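Local coordinates for conserved domain protein (Porphyromonas gingivalis, PDB 3PNN), which probably acts as a glycosyltransferase, using a Rossmann-like alpha/beta/alpha fold to transfer an activated sugar and form a glycosidic linkage, at residues M15-R18 with Y19-K23; I55-S58 with F59-E62; Q172-E175 with K176-T180; P222-F225 with D226-E230; E230-I233 with N234-N237. All coordinates share one frame; numbering follows the deposited sequence.

Interaction 1: residues M15-R18 with Y19-K23; sequences MGSR and YGSLK
Tyr19 folds back onto Ser17 in the loop between strand 7-11 and helix 35-46, whose glycine-rich start, followed by Lys23, resembles the nucleotide-binding signature loop of sugar nucleotidyltransferases; a similar role here is an inference. The backbone N of Tyr19 donates to Ser17 OG over 3.2 Å. Because Tyr19 CG sits between its own backbone N and carbonyl carbon (chi1 38°), the ring swings back over the serine: Ser17 CB lies 3.6 Å from the ring centroid in a CH-pi contact, and Ser17 OG stands over the same ring. Gly20, with positive phi, carries the chain round the tip of the loop. Ser21 then meets Ser17 twice. The two hydroxyls, Ser17 OG and Ser21 OG, are 2.8 Å apart and hydrogen-bonded, with either able to donate, while Ser17 N gives a hydrogen bond of 2.8 Å to Ser21 O. A water also joins Ser17 O to Ser21 O across the loop. Leu22 forms a single backbone bridge with Gly16, and its CD1 packs 4.0 Å from CB of Met15, a selenomethionine; the Leu22 side chain also packs on Phe59, Phe63 and Lys66, while its backbone N is hydrogen-bonded to Glu62 OE1. Lys23 closes this turn, its N donating almost straight to Met15 O (2.9 Å, 169°) in the carbonyl plane. A second water links Met15 O with Lys23 O. The extended lysine chain runs back along the first segment to Gly14, whose O binds NZ, and on the way Lys23 CE passes 3.3 Å from Gly16 O.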
# COMPACT_ATOMS: atom_id res chain seq x y z
N MSE A 15 7.16 -10.26 -1.33
CA MSE A 15 8.62 -10.20 -1.11
C MSE A 15 9.39 -11.48 -1.33
O MSE A 15 10.62 -11.48 -1.23
CB MSE A 15 8.94 -9.75 0.31
CG MSE A 15 8.00 -8.74 0.86
SE MSE A 15 9.05 -7.35 1.61
CE MSE A 15 9.61 -6.67 -0.16
N GLY A 16 8.69 -12.58 -1.58
CA GLY A 16 9.37 -13.84 -1.78
C GLY A 16 9.73 -14.06 -3.24
O GLY A 16 9.14 -13.45 -4.13
N SER A 17 10.72 -14.91 -3.47
CA SER A 17 11.05 -15.35 -4.82
C SER A 17 10.08 -16.47 -5.20
O SER A 17 9.16 -16.79 -4.45
CB SER A 17 12.48 -15.89 -4.84
OG SER A 17 12.51 -17.14 -4.16
N ARG A 18 10.28 -17.09 -6.35
CA ARG A 18 9.36 -18.16 -6.75
C ARG A 18 9.87 -19.55 -6.37
O ARG A 18 9.40 -20.56 -6.91
CB ARG A 18 9.04 -18.07 -8.25
CG ARG A 18 8.46 -16.72 -8.64
CD ARG A 18 7.74 -16.73 -9.98
NE ARG A 18 7.11 -15.44 -10.22
CZ ARG A 18 6.36 -15.16 -11.29
NH1 ARG A 18 5.83 -13.95 -11.42
NH2 ARG A 18 6.14 -16.08 -12.21
N TYR A 19 10.79 -19.60 -5.40
CA TYR A 19 11.41 -20.86 -4.98
C TYR A 19 11.72 -20.96 -3.48
O TYR A 19 12.74 -21.53 -3.09
CB TYR A 19 12.67 -21.14 -5.81
CG TYR A 19 13.47 -19.89 -6.10
CD1 TYR A 19 13.11 -19.05 -7.15
CD2 TYR A 19 14.56 -19.55 -5.32
CE1 TYR A 19 13.82 -17.90 -7.42
CE2 TYR A 19 15.28 -18.39 -5.58
CZ TYR A 19 14.91 -17.57 -6.63
OH TYR A 19 15.61 -16.42 -6.90
N GLY A 20 10.83 -20.43 -2.64
CA GLY A 20 10.94 -20.63 -1.20
C GLY A 20 12.01 -19.81 -0.49
O GLY A 20 12.62 -20.26 0.48
N SER A 21 12.23 -18.59 -0.96
CA SER A 21 13.21 -17.72 -0.33
C SER A 21 12.75 -16.27 -0.40
O SER A 21 11.84 -15.93 -1.15
CB SER A 21 14.58 -17.89 -1.00
OG SER A 21 14.55 -17.39 -2.32
N LEU A 22 13.40 -15.43 0.39
CA LEU A 22 13.13 -14.00 0.36
C LEU A 22 13.91 -13.39 -0.81
O LEU A 22 15.04 -13.80 -1.08
CB LEU A 22 13.62 -13.39 1.68
CG LEU A 22 13.33 -11.94 2.00
CD1 LEU A 22 11.84 -11.74 2.23
CD2 LEU A 22 14.15 -11.54 3.22
N LYS A 23 13.31 -12.44 -1.53
CA LYS A 23 14.05 -11.77 -2.59
C LYS A 23 15.25 -11.06 -1.97
O LYS A 23 15.20 -10.68 -0.79
CB LYS A 23 13.18 -10.72 -3.29
CG LYS A 23 12.10 -11.27 -4.23
CD LYS A 23 11.09 -10.15 -4.52
CE LYS A 23 10.02 -10.59 -5.51
NZ LYS A 23 9.16 -9.41 -5.84
O HOH W 1 12.62 -9.24 -0.42
O HOH W 2 9.06 -17.55 -1.62

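Interaction 2: residues I55-S58 with F59-E62; sequences IRHS and FEKE
His57 and Glu60 meet side by side, their side chains pointing the same way, and ND1 of His57 donates to OE1 of Glu60 over 3.2 Å. The carboxylate oxygen lies in the plane of the imidazole at its edge, yet the histidine reaches it from above the carboxylate plane, the two flat groups being 52° apart. Glu60 CG is anti to the backbone N (chi1 171°) and the chain beyond is extended, which carries the carboxylate back alongside the imidazole. Next to this pair the backbone turns: Glu60 N binds His57 O at 3.1 Å, and Phe59 N binds Arg56 O at 3.3 Å. The Phe59 ring tucks under the start of the turn, with CE1 3.6 Å from Ile55 CB and CE2 3.7 Å from Arg56 CB. Arg56 O lies over one of its faces, toward the rim, and Ser58 OG is at its edge. Ile55 also sends CD1 across Glu60 at about a right angle, 3.8 Å from Glu60 CA.

Further out, one water accepts from Lys61 N and donates to His57 O, while another donates to Glu60 OE1. The other carboxylate oxygen of Glu60 forms a salt bridge with Arg64. The imidazole stacks on Phe81, His57 N binds Glu83, and the guanidinium of Arg56 holds Gln82 and a glycerol. With Ile55 ending strand 50-55, a short 3-10 turn at 57-58 and Phe59 in the N-cap position, the arrangement is a strand-to-helix connection of a Rossmann-like fold.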
# COMPACT_ATOMS: atom_id res chain seq x y z
N ILE A 55 2.74 -11.83 4.97
CA ILE A 55 3.76 -12.48 4.14
C ILE A 55 3.20 -13.83 3.69
O ILE A 55 2.00 -14.08 3.82
CB ILE A 55 5.08 -12.68 4.92
CG1 ILE A 55 4.87 -13.60 6.13
CG2 ILE A 55 5.68 -11.34 5.37
CD1 ILE A 55 6.21 -14.17 6.67
N ARG A 56 4.06 -14.70 3.15
CA ARG A 56 3.64 -16.07 2.87
C ARG A 56 4.57 -17.05 3.57
O ARG A 56 5.71 -16.71 3.88
CB ARG A 56 3.59 -16.32 1.35
CG ARG A 56 2.78 -15.24 0.64
CD ARG A 56 2.49 -15.54 -0.84
NE ARG A 56 1.77 -14.40 -1.41
CZ ARG A 56 2.09 -13.80 -2.56
NH1 ARG A 56 3.10 -14.25 -3.30
NH2 ARG A 56 1.38 -12.75 -2.97
N HIS A 57 4.08 -18.26 3.85
CA HIS A 57 4.89 -19.24 4.56
C HIS A 57 6.17 -19.60 3.80
O HIS A 57 7.18 -19.91 4.41
CB HIS A 57 4.08 -20.52 4.83
CG HIS A 57 3.03 -20.36 5.88
ND1 HIS A 57 3.34 -20.18 7.21
CD2 HIS A 57 1.68 -20.35 5.80
CE1 HIS A 57 2.22 -20.07 7.91
NE2 HIS A 57 1.20 -20.17 7.08
N SER A 58 6.11 -19.53 2.47
CA SER A 58 7.26 -19.91 1.63
C SER A 58 8.53 -19.11 1.91
O SER A 58 9.63 -19.56 1.59
CB SER A 58 6.90 -19.82 0.14
OG SER A 58 6.87 -18.48 -0.31
N PHE A 59 8.41 -17.92 2.50
CA PHE A 59 9.60 -17.15 2.85
C PHE A 59 9.60 -16.69 4.30
O PHE A 59 10.29 -15.73 4.66
CB PHE A 59 9.84 -15.99 1.87
CG PHE A 59 8.72 -14.98 1.80
CD1 PHE A 59 8.77 -13.82 2.55
CD2 PHE A 59 7.64 -15.16 0.94
CE1 PHE A 59 7.76 -12.86 2.47
CE2 PHE A 59 6.62 -14.22 0.87
CZ PHE A 59 6.68 -13.06 1.62
N GLU A 60 8.85 -17.39 5.14
CA GLU A 60 8.72 -16.99 6.53
C GLU A 60 10.06 -17.09 7.27
O GLU A 60 10.43 -16.20 8.02
CB GLU A 60 7.67 -17.86 7.22
CG GLU A 60 7.60 -17.68 8.71
CD GLU A 60 6.64 -18.68 9.36
OE1 GLU A 60 6.13 -19.57 8.63
OE2 GLU A 60 6.41 -18.57 10.58
N LYS A 61 10.78 -18.18 7.05
CA LYS A 61 12.05 -18.37 7.77
C LYS A 61 13.00 -17.20 7.57
O LYS A 61 13.55 -16.64 8.53
CB LYS A 61 12.73 -19.69 7.39
CG LYS A 61 13.99 -19.96 8.19
CD LYS A 61 14.69 -21.24 7.73
CE LYS A 61 16.02 -21.44 8.44
NZ LYS A 61 16.69 -22.71 8.02
N GLU A 62 13.21 -16.81 6.31
CA GLU A 62 14.13 -15.72 6.04
C GLU A 62 13.55 -14.39 6.46
O GLU A 62 14.28 -13.48 6.86
CB GLU A 62 14.57 -15.71 4.58
CG GLU A 62 15.29 -17.01 4.21
CD GLU A 62 16.07 -16.95 2.90
OE1 GLU A 62 15.66 -16.21 1.99
OE2 GLU A 62 17.09 -17.67 2.78
O HOH W 3 10.03 -20.40 5.26
O HOH W 4 6.96 -22.02 7.08

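Interaction 3: residues Q172-E175 with K176-T180; sequences QVDE and KHLLT
A tight beta hairpin joins strands 166-173 and 179-191, and its loop is a type I turn from Asp174 to His177 whose last residue, His177, is in the left-handed conformation (phi 66°). The side chain of Asp174 organises this loop. Its CG lies between the backbone N and the carbonyl carbon (chi1 70°), which directs OD1 inward to accept from two backbone amides, Lys176 N at 2.9 Å and Leu178 N at 3.0 Å. The two donors approach from opposite faces of the carboxylate plane, so OD1 is clasped between them; the bond to Lys176 N closes an Asx turn. The backbone of the same residue is held as well. Asp174 O accepts from His177 N at 2.9 Å, and Asp174 N donates to Leu178 O, also at 2.9 Å. Alongside, Asp174 and Leu178 point the same way, and Thr180 CG2 approaches Asp174 CB at 4.0 Å.

Beyond the loop the strands pair regularly. Thr180 N donates to Gln172 O over 2.8 Å in a nearly straight bond (175°). Val173 and Leu179 form an antiparallel non-hydrogen-bonded pair, their side chains on a common face with Val173 CG2 4.2 Å from Leu179 CD1. On this face both residues meet Val266 of strand 263-268, and Leu179 also packs on Val253 and Ile257 of helix 249-259. The hydrogen-bond pattern and backbone shape are those of a three-residue hairpin loop, the type I turn with a G1 beta bulge.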
# COMPACT_ATOMS: atom_id res chain seq x y z
N GLN A 172 -10.77 10.81 -8.20
CA GLN A 172 -11.66 11.96 -8.31
C GLN A 172 -11.94 12.41 -6.89
O GLN A 172 -12.35 11.60 -6.06
CB GLN A 172 -12.97 11.58 -9.00
CG GLN A 172 -12.74 10.87 -10.33
CD GLN A 172 -11.90 11.72 -11.27
OE1 GLN A 172 -12.14 12.92 -11.41
NE2 GLN A 172 -10.91 11.10 -11.91
N VAL A 173 -11.73 13.70 -6.61
CA VAL A 173 -11.86 14.22 -5.25
C VAL A 173 -12.71 15.49 -5.26
O VAL A 173 -12.48 16.40 -6.05
CB VAL A 173 -10.49 14.51 -4.62
CG1 VAL A 173 -10.64 14.91 -3.16
CG2 VAL A 173 -9.58 13.28 -4.73
N ASP A 174 -13.71 15.55 -4.38
CA ASP A 174 -14.64 16.67 -4.42
C ASP A 174 -14.16 17.83 -3.54
O ASP A 174 -13.09 17.75 -2.94
CB ASP A 174 -16.08 16.24 -4.06
CG ASP A 174 -16.24 15.85 -2.60
OD1 ASP A 174 -15.39 16.24 -1.76
OD2 ASP A 174 -17.23 15.17 -2.28
N GLU A 175 -14.94 18.90 -3.48
CA GLU A 175 -14.50 20.11 -2.78
C GLU A 175 -14.39 19.93 -1.26
O GLU A 175 -13.77 20.74 -0.59
CB GLU A 175 -15.44 21.28 -3.10
CG GLU A 175 -15.42 21.70 -4.55
CD GLU A 175 -16.31 22.90 -4.82
OE1 GLU A 175 -15.77 24.00 -5.11
OE2 GLU A 175 -17.55 22.76 -4.73
N LYS A 176 -15.00 18.88 -0.73
CA LYS A 176 -14.88 18.58 0.69
C LYS A 176 -13.71 17.64 0.95
O LYS A 176 -13.58 17.08 2.04
CB LYS A 176 -16.18 17.98 1.23
CG LYS A 176 -17.39 18.89 1.06
CD LYS A 176 -18.67 18.19 1.49
CE LYS A 176 -19.87 19.14 1.37
NZ LYS A 176 -21.14 18.51 1.83
N HIS A 177 -12.86 17.45 -0.06
CA HIS A 177 -11.70 16.57 0.08
C HIS A 177 -12.10 15.10 0.26
O HIS A 177 -11.36 14.33 0.86
CB HIS A 177 -10.80 17.03 1.23
CG HIS A 177 -10.17 18.37 1.00
ND1 HIS A 177 -10.91 19.51 0.81
CD2 HIS A 177 -8.88 18.74 0.91
CE1 HIS A 177 -10.10 20.54 0.62
NE2 HIS A 177 -8.86 20.09 0.68
N LEU A 178 -13.25 14.72 -0.27
CA LEU A 178 -13.71 13.34 -0.20
C LEU A 178 -13.55 12.64 -1.55
O LEU A 178 -13.87 13.21 -2.60
CB LEU A 178 -15.17 13.26 0.25
CG LEU A 178 -15.45 13.76 1.67
CD1 LEU A 178 -16.96 13.80 1.89
CD2 LEU A 178 -14.75 12.87 2.71
N LEU A 179 -13.04 11.41 -1.49
CA LEU A 179 -12.83 10.58 -2.66
C LEU A 179 -14.19 10.19 -3.24
O LEU A 179 -15.05 9.66 -2.53
CB LEU A 179 -12.06 9.31 -2.26
CG LEU A 179 -11.58 8.41 -3.40
CD1 LEU A 179 -10.63 9.20 -4.28
CD2 LEU A 179 -10.90 7.12 -2.86
N THR A 180 -14.40 10.45 -4.53
CA THR A 180 -15.67 10.06 -5.14
C THR A 180 -15.46 8.91 -6.11
O THR A 180 -16.41 8.26 -6.53
CB THR A 180 -16.36 11.23 -5.87
OG1 THR A 180 -15.52 11.66 -6.94
CG2 THR A 180 -16.61 12.38 -4.92

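Interaction 4: residues P222-F225 with D226-E230; sequences PDYF and DYSEE
Two groups of Ser228 reach Tyr224 O: the backbone N donates to it over 2.9 Å, and the hydroxyl OG lies as close, also at 2.9 Å. Which acceptor takes the hydroxyl proton is not settled, since Asn104 OD1 is also within reach of Ser228 OG. The serine hydroxyl stands over one face of the Tyr224 ring, offset toward the rim, with OG 3.3 Å from CE2. Two torsions bring this about: Tyr224 CG is anti to its backbone N (chi1 -175°), which slants the ring forward, toward the next turn and Ser228, and Ser228 OG lies beside its own N (chi1 -65°), turned toward the carbonyl one turn earlier. The tyrosine hydroxyl in turn meets Asn104 ND2, so the amide of Asn104 lies against both polar ends.

One residue back, Asp223 O accepts from Tyr227 N at 3.1 Å, nearly along the C=O axis, with a weak bond from Asp226 N beside it. Tyr227 comes alongside this turn: CD2 passes 3.4 Å from Asp223 O and CE2 lies 3.7 Å from Asp223 OD1, the carboxylate and ring planes standing 84° apart. Phe225 O continues the ladder by accepting Glu229 N at 2.9 Å, and the Glu229 carboxylate reaches Arg111 in a salt bridge.

The carboxylate of Asp223 accepts at OD1 from Tyr149 OH and Gly147 N, and OD2 is bonded to Thr221 OG1. Such donors, close to the start of helix 223-239, would probably favour a negative charge on this aspartate.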
# COMPACT_ATOMS: atom_id res chain seq x y z
N PRO A 222 -11.66 -1.51 11.49
CA PRO A 222 -11.80 -2.96 11.24
C PRO A 222 -13.08 -3.39 10.50
O PRO A 222 -13.10 -4.51 9.95
CB PRO A 222 -11.72 -3.57 12.65
CG PRO A 222 -10.86 -2.56 13.43
CD PRO A 222 -11.33 -1.21 12.89
N ASP A 223 -14.11 -2.55 10.47
CA ASP A 223 -15.31 -2.91 9.69
C ASP A 223 -14.93 -3.10 8.22
O ASP A 223 -15.63 -3.74 7.46
CB ASP A 223 -16.39 -1.83 9.80
CG ASP A 223 -15.83 -0.43 9.70
OD1 ASP A 223 -15.99 0.21 8.62
OD2 ASP A 223 -15.21 0.03 10.68
N TYR A 224 -13.81 -2.51 7.82
CA TYR A 224 -13.33 -2.67 6.45
C TYR A 224 -13.10 -4.15 6.12
O TYR A 224 -13.32 -4.58 4.99
CB TYR A 224 -12.05 -1.85 6.20
CG TYR A 224 -11.61 -1.93 4.73
CD1 TYR A 224 -12.34 -1.27 3.75
CD2 TYR A 224 -10.50 -2.68 4.35
CE1 TYR A 224 -11.97 -1.35 2.41
CE2 TYR A 224 -10.12 -2.77 2.99
CZ TYR A 224 -10.86 -2.08 2.04
OH TYR A 224 -10.52 -2.14 0.71
N PHE A 225 -12.63 -4.93 7.09
CA PHE A 225 -12.46 -6.36 6.82
C PHE A 225 -13.79 -7.03 6.47
O PHE A 225 -13.85 -7.91 5.61
CB PHE A 225 -11.84 -7.09 8.02
CG PHE A 225 -10.47 -6.60 8.40
CD1 PHE A 225 -9.39 -6.72 7.52
CD2 PHE A 225 -10.25 -6.05 9.66
CE1 PHE A 225 -8.12 -6.27 7.88
CE2 PHE A 225 -8.98 -5.60 10.03
CZ PHE A 225 -7.91 -5.71 9.13
N ASP A 226 -14.85 -6.64 7.16
CA ASP A 226 -16.17 -7.24 6.93
C ASP A 226 -16.73 -6.87 5.56
O ASP A 226 -17.29 -7.72 4.86
CB ASP A 226 -17.16 -6.81 8.02
CG ASP A 226 -16.80 -7.36 9.39
OD1 ASP A 226 -16.22 -8.46 9.46
OD2 ASP A 226 -17.07 -6.67 10.39
N TYR A 227 -16.60 -5.59 5.19
CA TYR A 227 -17.06 -5.18 3.87
C TYR A 227 -16.24 -5.89 2.80
O TYR A 227 -16.78 -6.32 1.77
CB TYR A 227 -16.95 -3.66 3.70
CG TYR A 227 -17.92 -2.87 4.55
CD1 TYR A 227 -19.28 -3.18 4.57
CD2 TYR A 227 -17.48 -1.80 5.33
CE1 TYR A 227 -20.17 -2.44 5.36
CE2 TYR A 227 -18.35 -1.06 6.11
CZ TYR A 227 -19.69 -1.39 6.13
OH TYR A 227 -20.56 -0.64 6.91
N SER A 228 -14.93 -6.03 3.04
CA SER A 228 -14.07 -6.71 2.07
C SER A 228 -14.45 -8.16 1.92
O SER A 228 -14.37 -8.72 0.83
CB SER A 228 -12.59 -6.66 2.48
OG SER A 228 -12.08 -5.33 2.48
N GLU A 229 -14.81 -8.81 3.02
CA GLU A 229 -15.24 -10.22 2.94
C GLU A 229 -16.52 -10.34 2.10
O GLU A 229 -16.68 -11.27 1.30
CB GLU A 229 -15.45 -10.80 4.33
CG GLU A 229 -16.10 -12.18 4.36
CD GLU A 229 -15.10 -13.32 4.41
OE1 GLU A 229 -13.91 -13.09 4.10
OE2 GLU A 229 -15.51 -14.45 4.76
N GLU A 230 -17.43 -9.40 2.29
CA GLU A 230 -18.67 -9.40 1.51
C GLU A 230 -18.37 -9.31 0.01
O GLU A 230 -18.92 -10.07 -0.78
CB GLU A 230 -19.58 -8.25 1.95
CG GLU A 230 -20.77 -8.02 1.03
CD GLU A 230 -21.37 -6.63 1.19
OE1 GLU A 230 -21.33 -6.10 2.33
OE2 GLU A 230 -21.87 -6.08 0.19

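Interaction 5: residues E230-I233 with N234-N237; sequences ELFI and NFLN
Phe232 carries the apolar side of this contact, meeting both Phe235 and Leu236 along one flank of helix 223-239. Leu236 CD1 sits over a face of the Phe232 ring, 3.8 Å from its centroid and 15° off the normal, a CH-pi contact lying toward the CE2 side of the rim. Between the aromatic rings the approach is different. The Phe232 and Phe235 planes are nearly parallel, 12° apart, but the rings meet rim to rim, with centroids 5.9 Å apart, and neither covers a face of the other; Phe232 CE1 and Phe235 CD2 are 3.7 Å apart. Both phenylalanines have CG anti to the backbone N (chi1 -164° for Phe232), which sends their rings off the helix in similar directions.

Polar contacts are those of the helical backbone. Leu236 N donates to Phe232 O over 2.8 Å, Phe235 N to Leu231 O over 2.8 Å, and Asn237 N to Ile233 O over 3.0 Å, while the bond from Asn234 N to Glu230 O is weak. On the outer side, Ile233 and Asn237 run side by side, with Ile233 CG2 3.7 Å from Asn237 ND2.

Beyond the helix, both phenylalanine rings meet Phe247, and Phe232 also meets His105 of helix 103-108. Leu236 rests on Pro88 and Phe91 in loops, and Leu231 faces Val252 and Asp255 of helix 249-259.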
# COMPACT_ATOMS: atom_id res chain seq x y z
N GLU A 230 -17.43 -9.40 2.29
CA GLU A 230 -18.67 -9.40 1.51
C GLU A 230 -18.37 -9.31 0.01
O GLU A 230 -18.92 -10.07 -0.78
CB GLU A 230 -19.58 -8.25 1.95
CG GLU A 230 -20.77 -8.02 1.03
CD GLU A 230 -21.37 -6.63 1.19
OE1 GLU A 230 -21.33 -6.10 2.33
OE2 GLU A 230 -21.87 -6.08 0.19
N LEU A 231 -17.50 -8.38 -0.37
CA LEU A 231 -17.16 -8.17 -1.77
C LEU A 231 -16.28 -9.29 -2.32
O LEU A 231 -16.31 -9.59 -3.51
CB LEU A 231 -16.49 -6.80 -1.96
CG LEU A 231 -17.45 -5.63 -1.76
CD1 LEU A 231 -16.74 -4.30 -1.85
CD2 LEU A 231 -18.57 -5.72 -2.77
N PHE A 232 -15.49 -9.90 -1.44
CA PHE A 232 -14.67 -11.05 -1.86
C PHE A 232 -15.54 -12.22 -2.28
O PHE A 232 -15.28 -12.89 -3.30
CB PHE A 232 -13.71 -11.47 -0.75
CG PHE A 232 -12.59 -12.37 -1.22
CD1 PHE A 232 -11.99 -12.17 -2.45
CD2 PHE A 232 -12.12 -13.41 -0.41
CE1 PHE A 232 -10.93 -12.99 -2.88
CE2 PHE A 232 -11.08 -14.24 -0.83
CZ PHE A 232 -10.48 -14.03 -2.06
N ILE A 233 -16.58 -12.50 -1.49
CA ILE A 233 -17.55 -13.53 -1.87
C ILE A 233 -18.12 -13.23 -3.26
O ILE A 233 -18.22 -14.13 -4.10
CB ILE A 233 -18.69 -13.67 -0.82
CG1 ILE A 233 -18.13 -14.34 0.45
CG2 ILE A 233 -19.88 -14.46 -1.39
CD1 ILE A 233 -19.00 -14.16 1.67
N ASN A 234 -18.47 -11.97 -3.50
CA ASN A 234 -19.02 -11.59 -4.80
C ASN A 234 -17.99 -11.83 -5.89
O ASN A 234 -18.31 -12.36 -6.96
CB ASN A 234 -19.44 -10.12 -4.80
CG ASN A 234 -20.71 -9.88 -3.99
OD1 ASN A 234 -21.44 -10.81 -3.68
ND2 ASN A 234 -20.96 -8.62 -3.65
N PHE A 235 -16.76 -11.43 -5.60
CA PHE A 235 -15.65 -11.61 -6.52
C PHE A 235 -15.41 -13.07 -6.87
O PHE A 235 -15.34 -13.43 -8.04
CB PHE A 235 -14.38 -11.01 -5.92
CG PHE A 235 -13.12 -11.41 -6.64
CD1 PHE A 235 -12.69 -10.70 -7.76
CD2 PHE A 235 -12.38 -12.49 -6.21
CE1 PHE A 235 -11.53 -11.07 -8.42
CE2 PHE A 235 -11.22 -12.86 -6.87
CZ PHE A 235 -10.79 -12.15 -7.97
N LEU A 236 -15.30 -13.92 -5.85
CA LEU A 236 -15.13 -15.36 -6.07
C LEU A 236 -16.25 -15.96 -6.90
O LEU A 236 -16.03 -16.79 -7.78
CB LEU A 236 -15.00 -16.09 -4.73
CG LEU A 236 -13.73 -15.71 -3.95
CD1 LEU A 236 -13.81 -16.17 -2.50
CD2 LEU A 236 -12.50 -16.29 -4.64
N ASN A 237 -17.48 -15.54 -6.62
CA ASN A 237 -18.61 -16.02 -7.39
C ASN A 237 -18.53 -15.64 -8.87
O ASN A 237 -18.93 -16.42 -9.73
CB ASN A 237 -19.93 -15.54 -6.79
CG ASN A 237 -20.36 -16.37 -5.60
OD1 ASN A 237 -20.10 -17.57 -5.55
ND2 ASN A 237 -21.03 -15.74 -4.64

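Overall arrangement
From the N terminus, interaction 1 closes a turn within the loop between strand 7-11 and helix 35-46, and interaction 2 follows where strand 50-55 passes into helix 60-71. These two touch, with Gly16 packing on Phe59, bringing the connections after two parallel strands together. Interaction 3 closes a hairpin on the opposite side of the chain's centre, its own centre about 39 Å from the centre of each of the first two. Interactions 4 and 5 are successive turns of helix 223-239, sharing Glu230, with centres about 11 Å apart. The first four follow in series, interaction 5 begins where interaction 4 ends, and none nests within or crosses another.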